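PDB 6L1O: aminotransferase from Bacillus subtilis, which catalyses pyridoxal-phosphate-dependent amino-group transfer in the biosynthesis of the dipeptide antibiotic bacilysin. Local coordinates for residues L154-L165 with A184-F195; F63-Y72 with D266-Q277. All coordinates share one frame; numbering follows the deposited sequence.

Contact 1. Residues L154-L165 with A184-F195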
# COMPACT_ATOMS: atom_id res chain seq x y z
N LEU B 154 5.89 -26.22 17.29
CA LEU B 154 5.38 -25.16 18.12
C LEU B 154 6.53 -24.63 19.05
O LEU B 154 7.33 -25.41 19.54
CB LEU B 154 4.25 -25.69 18.96
CG LEU B 154 3.02 -26.26 18.23
CD1 LEU B 154 2.04 -26.85 19.28
CD2 LEU B 154 2.35 -25.16 17.42
N PRO B 155 6.59 -23.32 19.28
CA PRO B 155 7.70 -22.78 20.07
C PRO B 155 7.49 -23.16 21.56
O PRO B 155 6.36 -23.34 22.00
CB PRO B 155 7.54 -21.27 19.90
CG PRO B 155 6.07 -21.08 19.75
CD PRO B 155 5.63 -22.26 18.92
N ASP B 156 8.60 -23.35 22.27
CA ASP B 156 8.58 -23.51 23.73
C ASP B 156 8.91 -22.15 24.35
O ASP B 156 10.06 -21.70 24.34
CB ASP B 156 9.62 -24.56 24.15
CG ASP B 156 9.55 -24.89 25.65
OD1 ASP B 156 8.94 -24.11 26.44
OD2 ASP B 156 10.14 -25.93 26.02
N PHE B 157 7.90 -21.51 24.90
CA PHE B 157 8.03 -20.10 25.37
C PHE B 157 8.91 -19.98 26.62
O PHE B 157 9.49 -18.91 26.87
CB PHE B 157 6.66 -19.51 25.65
CG PHE B 157 5.77 -19.42 24.42
CD1 PHE B 157 6.16 -18.66 23.33
CD2 PHE B 157 4.58 -20.08 24.37
CE1 PHE B 157 5.36 -18.56 22.19
CE2 PHE B 157 3.75 -20.01 23.24
CZ PHE B 157 4.15 -19.23 22.16
N GLU B 158 9.01 -21.06 27.38
CA GLU B 158 9.87 -21.12 28.56
C GLU B 158 11.35 -21.29 28.20
O GLU B 158 12.20 -21.06 29.05
CB GLU B 158 9.41 -22.26 29.47
CG GLU B 158 8.05 -22.02 30.08
CD GLU B 158 8.04 -20.82 31.05
OE1 GLU B 158 9.07 -20.58 31.72
OE2 GLU B 158 7.00 -20.12 31.14
N LYS B 159 11.65 -21.65 26.95
CA LYS B 159 13.02 -21.71 26.48
C LYS B 159 13.59 -20.31 26.21
O LYS B 159 14.77 -20.18 26.05
CB LYS B 159 13.13 -22.60 25.24
N ILE B 160 12.74 -19.29 26.13
CA ILE B 160 13.18 -17.95 25.79
C ILE B 160 13.88 -17.36 27.02
O ILE B 160 13.36 -17.43 28.14
CB ILE B 160 12.02 -17.03 25.39
CG1 ILE B 160 11.29 -17.59 24.14
CG2 ILE B 160 12.54 -15.64 25.09
CD1 ILE B 160 9.91 -16.95 23.94
N ASP B 161 15.05 -16.82 26.79
CA ASP B 161 15.82 -16.13 27.84
C ASP B 161 15.00 -15.00 28.44
O ASP B 161 14.68 -14.04 27.73
CB ASP B 161 17.10 -15.56 27.24
CG ASP B 161 18.02 -14.91 28.29
OD1 ASP B 161 17.63 -14.75 29.46
OD2 ASP B 161 19.14 -14.56 27.91
N PRO B 162 14.67 -15.08 29.75
CA PRO B 162 13.88 -14.04 30.44
C PRO B 162 14.51 -12.64 30.41
O PRO B 162 13.82 -11.66 30.66
CB PRO B 162 13.80 -14.56 31.89
CG PRO B 162 14.06 -16.02 31.80
CD PRO B 162 15.05 -16.16 30.68
N ALA B 163 15.81 -12.57 30.13
CA ALA B 163 16.52 -11.32 29.95
C ALA B 163 16.01 -10.47 28.80
O ALA B 163 16.15 -9.25 28.87
CB ALA B 163 17.99 -11.61 29.69
N VAL B 164 15.46 -11.10 27.75
CA VAL B 164 14.96 -10.36 26.58
C VAL B 164 13.50 -9.95 26.65
O VAL B 164 13.04 -9.15 25.83
CB VAL B 164 15.20 -11.12 25.26
CG1 VAL B 164 16.64 -11.56 25.14
CG2 VAL B 164 14.25 -12.30 25.10
N LEU B 165 12.78 -10.47 27.64
CA LEU B 165 11.33 -10.33 27.72
C LEU B 165 10.87 -8.91 27.97
O LEU B 165 9.76 -8.54 27.58
CB LEU B 165 10.78 -11.29 28.78
CG LEU B 165 10.94 -12.77 28.43
CD1 LEU B 165 10.31 -13.63 29.52
CD2 LEU B 165 10.30 -13.13 27.08
N ALA B 184 -1.73 -25.62 14.87
CA ALA B 184 -1.87 -25.32 16.29
C ALA B 184 -3.33 -25.49 16.75
O ALA B 184 -4.23 -25.49 15.94
CB ALA B 184 -1.42 -23.90 16.54
N ASP B 185 -3.56 -25.59 18.05
CA ASP B 185 -4.94 -25.66 18.59
C ASP B 185 -5.20 -24.58 19.60
O ASP B 185 -4.29 -23.81 19.94
CB ASP B 185 -5.24 -27.06 19.16
CG ASP B 185 -4.25 -27.51 20.17
OD1 ASP B 185 -3.75 -26.68 20.95
OD2 ASP B 185 -3.97 -28.73 20.20
N ALA B 186 -6.46 -24.54 20.09
CA ALA B 186 -6.92 -23.53 21.04
C ALA B 186 -6.07 -23.44 22.31
O ALA B 186 -5.73 -22.34 22.76
CB ALA B 186 -8.37 -23.78 21.43
N ALA B 187 -5.67 -24.60 22.81
CA ALA B 187 -4.78 -24.68 23.97
C ALA B 187 -3.42 -24.01 23.72
O ALA B 187 -2.89 -23.30 24.59
CB ALA B 187 -4.55 -26.15 24.40
N PHE B 188 -2.81 -24.29 22.58
CA PHE B 188 -1.54 -23.60 22.28
C PHE B 188 -1.74 -22.08 22.26
O PHE B 188 -0.95 -21.34 22.83
CB PHE B 188 -0.96 -24.03 20.97
CG PHE B 188 0.17 -23.17 20.52
CD1 PHE B 188 1.41 -23.28 21.10
CD2 PHE B 188 -0.03 -22.20 19.55
CE1 PHE B 188 2.45 -22.47 20.70
CE2 PHE B 188 0.98 -21.37 19.16
CZ PHE B 188 2.23 -21.51 19.69
N TYR B 189 -2.83 -21.65 21.63
CA TYR B 189 -3.08 -20.24 21.49
C TYR B 189 -3.37 -19.59 22.83
O TYR B 189 -3.03 -18.44 23.04
CB TYR B 189 -4.25 -19.98 20.51
CG TYR B 189 -3.92 -20.24 19.06
CD1 TYR B 189 -2.76 -19.78 18.50
CD2 TYR B 189 -4.79 -20.96 18.23
CE1 TYR B 189 -2.45 -20.03 17.19
CE2 TYR B 189 -4.49 -21.21 16.89
CZ TYR B 189 -3.33 -20.73 16.38
OH TYR B 189 -3.00 -20.97 15.05
N ALA B 190 -4.02 -20.34 23.73
CA ALA B 190 -4.31 -19.83 25.07
C ALA B 190 -3.03 -19.61 25.84
O ALA B 190 -2.88 -18.62 26.54
CB ALA B 190 -5.24 -20.79 25.82
N LYS B 191 -2.11 -20.54 25.68
CA LYS B 191 -0.81 -20.52 26.29
C LYS B 191 0.02 -19.34 25.80
O LYS B 191 0.59 -18.59 26.57
CB LYS B 191 -0.13 -21.84 25.94
CG LYS B 191 0.96 -22.30 26.85
CD LYS B 191 1.19 -23.79 26.62
CE LYS B 191 2.45 -24.32 27.26
NZ LYS B 191 2.49 -25.81 27.11
N ALA B 192 0.08 -19.20 24.48
CA ALA B 192 0.72 -18.06 23.83
C ALA B 192 0.18 -16.73 24.36
O ALA B 192 0.95 -15.83 24.60
CB ALA B 192 0.53 -18.16 22.31
N ALA B 193 -1.14 -16.62 24.48
CA ALA B 193 -1.76 -15.39 24.89
C ALA B 193 -1.46 -15.09 26.37
O ALA B 193 -1.25 -13.93 26.77
CB ALA B 193 -3.25 -15.41 24.63
N ALA B 194 -1.46 -16.15 27.17
CA ALA B 194 -1.07 -16.06 28.58
C ALA B 194 0.36 -15.58 28.74
O ALA B 194 0.64 -14.67 29.53
CB ALA B 194 -1.26 -17.41 29.28
N PHE B 195 1.27 -16.15 27.95
CA PHE B 195 2.66 -15.75 27.96
C PHE B 195 2.88 -14.26 27.55
O PHE B 195 3.66 -13.53 28.14
CB PHE B 195 3.46 -16.67 27.05
CG PHE B 195 4.93 -16.48 27.13
CD1 PHE B 195 5.67 -17.09 28.17
CD2 PHE B 195 5.61 -15.68 26.19
CE1 PHE B 195 7.05 -16.94 28.23
CE2 PHE B 195 6.98 -15.50 26.26
CZ PHE B 195 7.70 -16.13 27.29
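The F195 ring carries F157 CB over the centre of one face, and E158 OE2 lies at its edge near the ring plane. The F188 ring carries L154 CD2 over the centre of one face, with P155 CG in plane at its edge. F157 links the two rings into an aromatic cluster. This cluster joins the 154-165 loop to helix 186-199. That helix is the connection of a beta-alpha-beta crossover between the parallel strands 168-174 and 202-206 of the large mixed sheet.

Two CH-pi contacts set the fit. F157 CB sits 3.6 Å from the centroid of the F195 ring, and L154 CD2 sits 4.1 Å from the centroid of the F188 ring. The F157 and F195 rings are nearly parallel, with planes at 22°, but they are slid apart and barely overlap. The F157 and F188 rings are likewise near parallel but slid apart.

Both helix rings have CG anti to the backbone N, with chi1 169° in F188 and -172° in F195. This brings both rings to the loop. F157 CE2 and CZ pack on the small residue A192, with F157 CE2 3.7 Å from A192 CA. P155 CD presses on F188 CZ at 3.6 Å. L154 CD2 also reaches A184 CB. At the other end, I160 CD1 and L165 CD2 meet the F195 ring obliquely.

L173 of strand 168-174 touches P155, F188 and A192. M145 of strand 141-146 touches P155 and F157. The cluster is therefore part of the packing on this sheet, and its cross-contact is mostly apolar. The helix start is capped within its own segment: D185 is the N-cap, and its OD1 accepts from F188 N at 3.0 Å.

Contact 2. Residues F63-Y72 with D266-Q277. With TYR (tyrosine), chain C; PMP (4'-deoxy-4'-aminopyridoxal-5'-phosphate), chain D.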
# COMPACT_ATOMS: atom_id res chain seq x y z
N PHE B 63 -17.98 4.40 -6.31
CA PHE B 63 -16.61 3.93 -6.05
C PHE B 63 -15.54 4.59 -6.90
O PHE B 63 -14.36 4.34 -6.74
CB PHE B 63 -16.57 2.40 -6.31
CG PHE B 63 -17.42 1.61 -5.37
CD1 PHE B 63 -17.52 1.94 -4.04
CD2 PHE B 63 -18.06 0.45 -5.81
CE1 PHE B 63 -18.27 1.17 -3.16
CE2 PHE B 63 -18.83 -0.33 -4.93
CZ PHE B 63 -18.94 0.03 -3.60
N HIS B 64 -15.92 5.43 -7.86
CA HIS B 64 -14.93 6.13 -8.66
C HIS B 64 -14.19 7.20 -7.90
O HIS B 64 -13.02 7.46 -8.20
CB HIS B 64 -15.57 6.71 -9.92
CG HIS B 64 -16.17 5.66 -10.81
ND1 HIS B 64 -16.77 5.96 -12.01
CD2 HIS B 64 -16.28 4.33 -10.68
CE1 HIS B 64 -17.22 4.86 -12.57
NE2 HIS B 64 -16.96 3.86 -11.76
N GLY B 65 -14.87 7.85 -6.93
CA GLY B 65 -14.32 8.93 -6.18
C GLY B 65 -13.74 8.47 -4.87
O GLY B 65 -13.71 7.26 -4.63
N TYR B 66 -13.26 9.39 -4.03
CA TYR B 66 -12.65 9.03 -2.76
C TYR B 66 -13.66 8.38 -1.84
O TYR B 66 -14.78 8.82 -1.73
CB TYR B 66 -12.00 10.25 -2.06
CG TYR B 66 -10.76 10.79 -2.70
CD1 TYR B 66 -9.55 10.02 -2.72
CD2 TYR B 66 -10.74 12.04 -3.32
CE1 TYR B 66 -8.40 10.53 -3.30
CE2 TYR B 66 -9.58 12.53 -3.90
CZ TYR B 66 -8.40 11.77 -3.88
OH TYR B 66 -7.27 12.25 -4.48
N GLY B 67 -13.23 7.33 -1.15
CA GLY B 67 -14.04 6.65 -0.18
C GLY B 67 -13.51 6.92 1.22
O GLY B 67 -12.58 7.69 1.39
N PRO B 68 -14.11 6.26 2.23
CA PRO B 68 -13.67 6.38 3.63
C PRO B 68 -12.23 5.90 3.77
O PRO B 68 -11.91 4.84 3.20
CB PRO B 68 -14.62 5.40 4.39
CG PRO B 68 -15.72 5.07 3.45
CD PRO B 68 -15.20 5.29 2.04
N PHE B 69 -11.41 6.63 4.55
CA PHE B 69 -10.02 6.31 4.77
C PHE B 69 -9.86 4.85 5.25
O PHE B 69 -8.90 4.21 4.94
CB PHE B 69 -9.38 7.24 5.82
CG PHE B 69 -8.97 8.58 5.31
CD1 PHE B 69 -9.58 9.16 4.19
CD2 PHE B 69 -8.02 9.34 6.00
CE1 PHE B 69 -9.19 10.41 3.74
CE2 PHE B 69 -7.65 10.60 5.56
CZ PHE B 69 -8.25 11.13 4.43
N ARG B 70 -10.79 4.38 6.04
CA ARG B 70 -10.59 3.12 6.74
C ARG B 70 -11.35 1.96 6.09
O ARG B 70 -11.40 0.86 6.66
CB ARG B 70 -10.98 3.31 8.20
CG ARG B 70 -10.18 4.52 8.79
CD ARG B 70 -10.43 4.72 10.23
NE ARG B 70 -9.46 5.67 10.79
CZ ARG B 70 -9.47 6.03 12.07
NH1 ARG B 70 -10.40 5.51 12.87
NH2 ARG B 70 -8.56 6.86 12.54
N GLY B 71 -11.93 2.22 4.93
CA GLY B 71 -12.68 1.20 4.21
C GLY B 71 -14.15 1.36 4.38
O GLY B 71 -14.59 2.11 5.25
N TYR B 72 -14.92 0.65 3.58
CA TYR B 72 -16.35 0.71 3.66
C TYR B 72 -16.92 -0.15 4.80
O TYR B 72 -16.51 -1.28 5.01
CB TYR B 72 -16.97 0.36 2.33
CG TYR B 72 -16.95 1.47 1.33
CD1 TYR B 72 -17.86 2.54 1.43
CD2 TYR B 72 -16.08 1.47 0.28
CE1 TYR B 72 -17.84 3.60 0.53
CE2 TYR B 72 -16.05 2.50 -0.62
CZ TYR B 72 -16.95 3.55 -0.52
OH TYR B 72 -16.94 4.54 -1.43
N ASP B 266 -4.19 6.39 8.06
CA ASP B 266 -4.83 7.63 7.71
C ASP B 266 -3.83 8.58 7.04
O ASP B 266 -4.24 9.47 6.26
CB ASP B 266 -5.45 8.32 8.97
CG ASP B 266 -6.77 7.74 9.41
OD1 ASP B 266 -7.43 6.95 8.67
OD2 ASP B 266 -7.17 8.09 10.55
N HIS B 267 -2.55 8.42 7.37
CA HIS B 267 -1.49 9.26 6.78
C HIS B 267 -0.94 8.79 5.45
O HIS B 267 -0.17 9.51 4.81
CB HIS B 267 -0.34 9.40 7.80
CG HIS B 267 -0.72 10.28 8.97
ND1 HIS B 267 -0.41 11.62 9.02
CD2 HIS B 267 -1.44 10.03 10.08
CE1 HIS B 267 -0.88 12.14 10.15
NE2 HIS B 267 -1.54 11.19 10.79
N VAL B 268 -1.26 7.54 5.07
CA VAL B 268 -0.63 6.92 3.89
C VAL B 268 -1.65 6.54 2.79
O VAL B 268 -1.33 6.58 1.56
CB VAL B 268 0.18 5.69 4.32
CG1 VAL B 268 0.85 5.04 3.11
CG2 VAL B 268 1.23 6.05 5.35
N PHE B 269 -2.87 6.21 3.21
CA PHE B 269 -3.92 5.65 2.32
C PHE B 269 -5.24 6.40 2.34
O PHE B 269 -5.49 7.19 3.22
CB PHE B 269 -4.17 4.21 2.69
CG PHE B 269 -2.96 3.36 2.56
CD1 PHE B 269 -2.30 3.23 1.36
CD2 PHE B 269 -2.47 2.71 3.65
CE1 PHE B 269 -1.15 2.42 1.26
CE2 PHE B 269 -1.34 1.90 3.56
CZ PHE B 269 -0.68 1.76 2.37
N VAL B 270 -6.03 6.21 1.31
CA VAL B 270 -7.42 6.57 1.36
C VAL B 270 -8.22 5.31 1.00
O VAL B 270 -8.78 5.18 -0.11
CB VAL B 270 -7.79 7.71 0.38
CG1 VAL B 270 -9.22 8.20 0.64
CG2 VAL B 270 -6.83 8.90 0.47
N GLY B 271 -8.25 4.39 1.92
CA GLY B 271 -8.93 3.11 1.67
C GLY B 271 -8.35 2.36 0.50
O GLY B 271 -7.15 2.37 0.25
N MET B 272 -9.22 1.69 -0.23
CA MET B 272 -8.89 0.98 -1.43
C MET B 272 -10.12 0.93 -2.36
O MET B 272 -11.23 1.21 -1.91
CB MET B 272 -8.41 -0.39 -1.07
CG MET B 272 -9.32 -1.20 -0.19
SD MET B 272 -8.91 -2.98 -0.21
CE MET B 272 -8.73 -3.17 -1.96
N PHE B 273 -9.95 0.57 -3.62
CA PHE B 273 -11.01 0.61 -4.60
C PHE B 273 -12.23 -0.15 -4.12
O PHE B 273 -12.14 -1.30 -3.71
CB PHE B 273 -10.54 0.10 -5.96
CG PHE B 273 -11.55 0.23 -7.07
CD1 PHE B 273 -12.06 1.46 -7.41
CD2 PHE B 273 -11.98 -0.89 -7.80
CE1 PHE B 273 -12.97 1.59 -8.45
CE2 PHE B 273 -12.86 -0.75 -8.84
CZ PHE B 273 -13.39 0.49 -9.13
N GLY B 274 -13.38 0.52 -4.10
CA GLY B 274 -14.58 -0.13 -3.58
C GLY B 274 -15.03 -1.33 -4.41
O GLY B 274 -15.73 -2.19 -3.92
N GLY B 275 -14.61 -1.38 -5.67
CA GLY B 275 -14.89 -2.55 -6.51
C GLY B 275 -14.20 -3.77 -5.91
O GLY B 275 -14.79 -4.83 -5.84
N LEU B 276 -12.96 -3.58 -5.47
CA LEU B 276 -12.23 -4.61 -4.75
C LEU B 276 -12.88 -4.98 -3.41
O LEU B 276 -12.95 -6.12 -3.05
CB LEU B 276 -10.78 -4.18 -4.54
CG LEU B 276 -9.88 -4.14 -5.79
CD1 LEU B 276 -8.54 -3.58 -5.36
CD2 LEU B 276 -9.72 -5.52 -6.39
N GLN B 277 -13.35 -3.98 -2.67
CA GLN B 277 -14.00 -4.24 -1.40
C GLN B 277 -15.26 -5.07 -1.56
O GLN B 277 -15.54 -5.93 -0.75
CB GLN B 277 -14.30 -2.93 -0.65
CG GLN B 277 -13.03 -2.11 -0.36
CD GLN B 277 -13.25 -0.99 0.63
OE1 GLN B 277 -13.77 -1.21 1.74
NE2 GLN B 277 -12.88 0.23 0.22
CA TYR C . -7.49 16.37 -2.64
C TYR C . -7.48 17.44 -1.60
O TYR C . -6.40 18.05 -1.41
CB TYR C . -7.94 14.98 -2.13
CG TYR C . -7.35 14.36 -0.85
CD1 TYR C . -7.19 15.06 0.33
CD2 TYR C . -7.00 13.02 -0.84
CE1 TYR C . -6.69 14.45 1.47
CE2 TYR C . -6.52 12.42 0.28
CZ TYR C . -6.36 13.13 1.43
OH TYR C . -5.87 12.46 2.49
OXT TYR C . -8.57 17.65 -1.08
N1 PMP D . -0.64 15.72 -4.10
C2 PMP D . -1.42 16.77 -4.22
C2A PMP D . -0.86 18.13 -4.42
C3 PMP D . -2.89 16.58 -4.18
O3 PMP D . -3.81 17.52 -4.30
C4 PMP D . -3.33 15.21 -3.97
C4A PMP D . -4.78 14.96 -3.94
N4A PMP D . -5.05 15.34 -2.63
C5 PMP D . -2.36 14.15 -3.81
C6 PMP D . -1.04 14.50 -3.91
C5A PMP D . -2.82 12.72 -3.56
O4P PMP D . -3.69 12.18 -4.50
P PMP D . -3.94 10.65 -4.70
O1P PMP D . -3.43 9.97 -3.58
O2P PMP D . -5.33 10.60 -4.83
O3P PMP D . -3.27 10.33 -5.90
O HOH W 1 -10.65 6.10 -1.67
O HOH W 2 -12.33 3.03 1.08
O HOH W 3 -6.94 4.55 7.41
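R70 has CG anti to its carbonyl carbon (chi1 -54°) and runs extended from CG to NE, which carries its guanidinium to D266. In V270, CG1 is anti to the backbone N, against Y66 and F69, and CG2 faces the bound tyrosine. The contact forms one side of the pocket that holds the bound tyrosine in this class I aminotransferase, at the subunit interface. Residues P68 to G71 make a type I beta turn.

R70 grips D266 side-on in a salt bridge. R70 NE meets D266 OD1 at 3.2 Å, and R70 NH2 meets D266 OD2 at 2.7 Å. The two flat groups are nearly coplanar, 13° apart.

V270 CG2 lies 3.5 Å from CE2 of the bound tyrosine, and F69 CZ lies 3.3 Å from its OH. One face of the Y66 ring covers the ligand ring's CD2. The cofactor is held mainly by the second subunit, including Y128, S236 and Y209 there, but Y66 OH donates to PMP O2P at 2.6 Å.

Further along, G274 CA lies over the F63 ring face. Q277 NE2 donates to M272 O, and Q277 OE1 takes Y72 N in its carbonyl plane, on a lone pair, at 2.9 Å, with an N-H...O angle of 175°.

Contact 1 is nested inside the long chain loop closed by contact 2, yet their nearest atoms are about 24 Å apart and they share no helix or strand. Contact 1 is a buried contact within one subunit, where a loop and a helix pack beside the main sheet through rings and aliphatic groups. Contact 2 is partly buried. It joins two mostly irregular segments at the subunit interface and mixes apolar packing with a salt bridge, hydrogen bonds of a glutamine amide and bridging waters. G271 and G274 let the backbones come close. Contact 2 touches the bound tyrosine and PMP directly, whereas contact 1 lies away from the ligands.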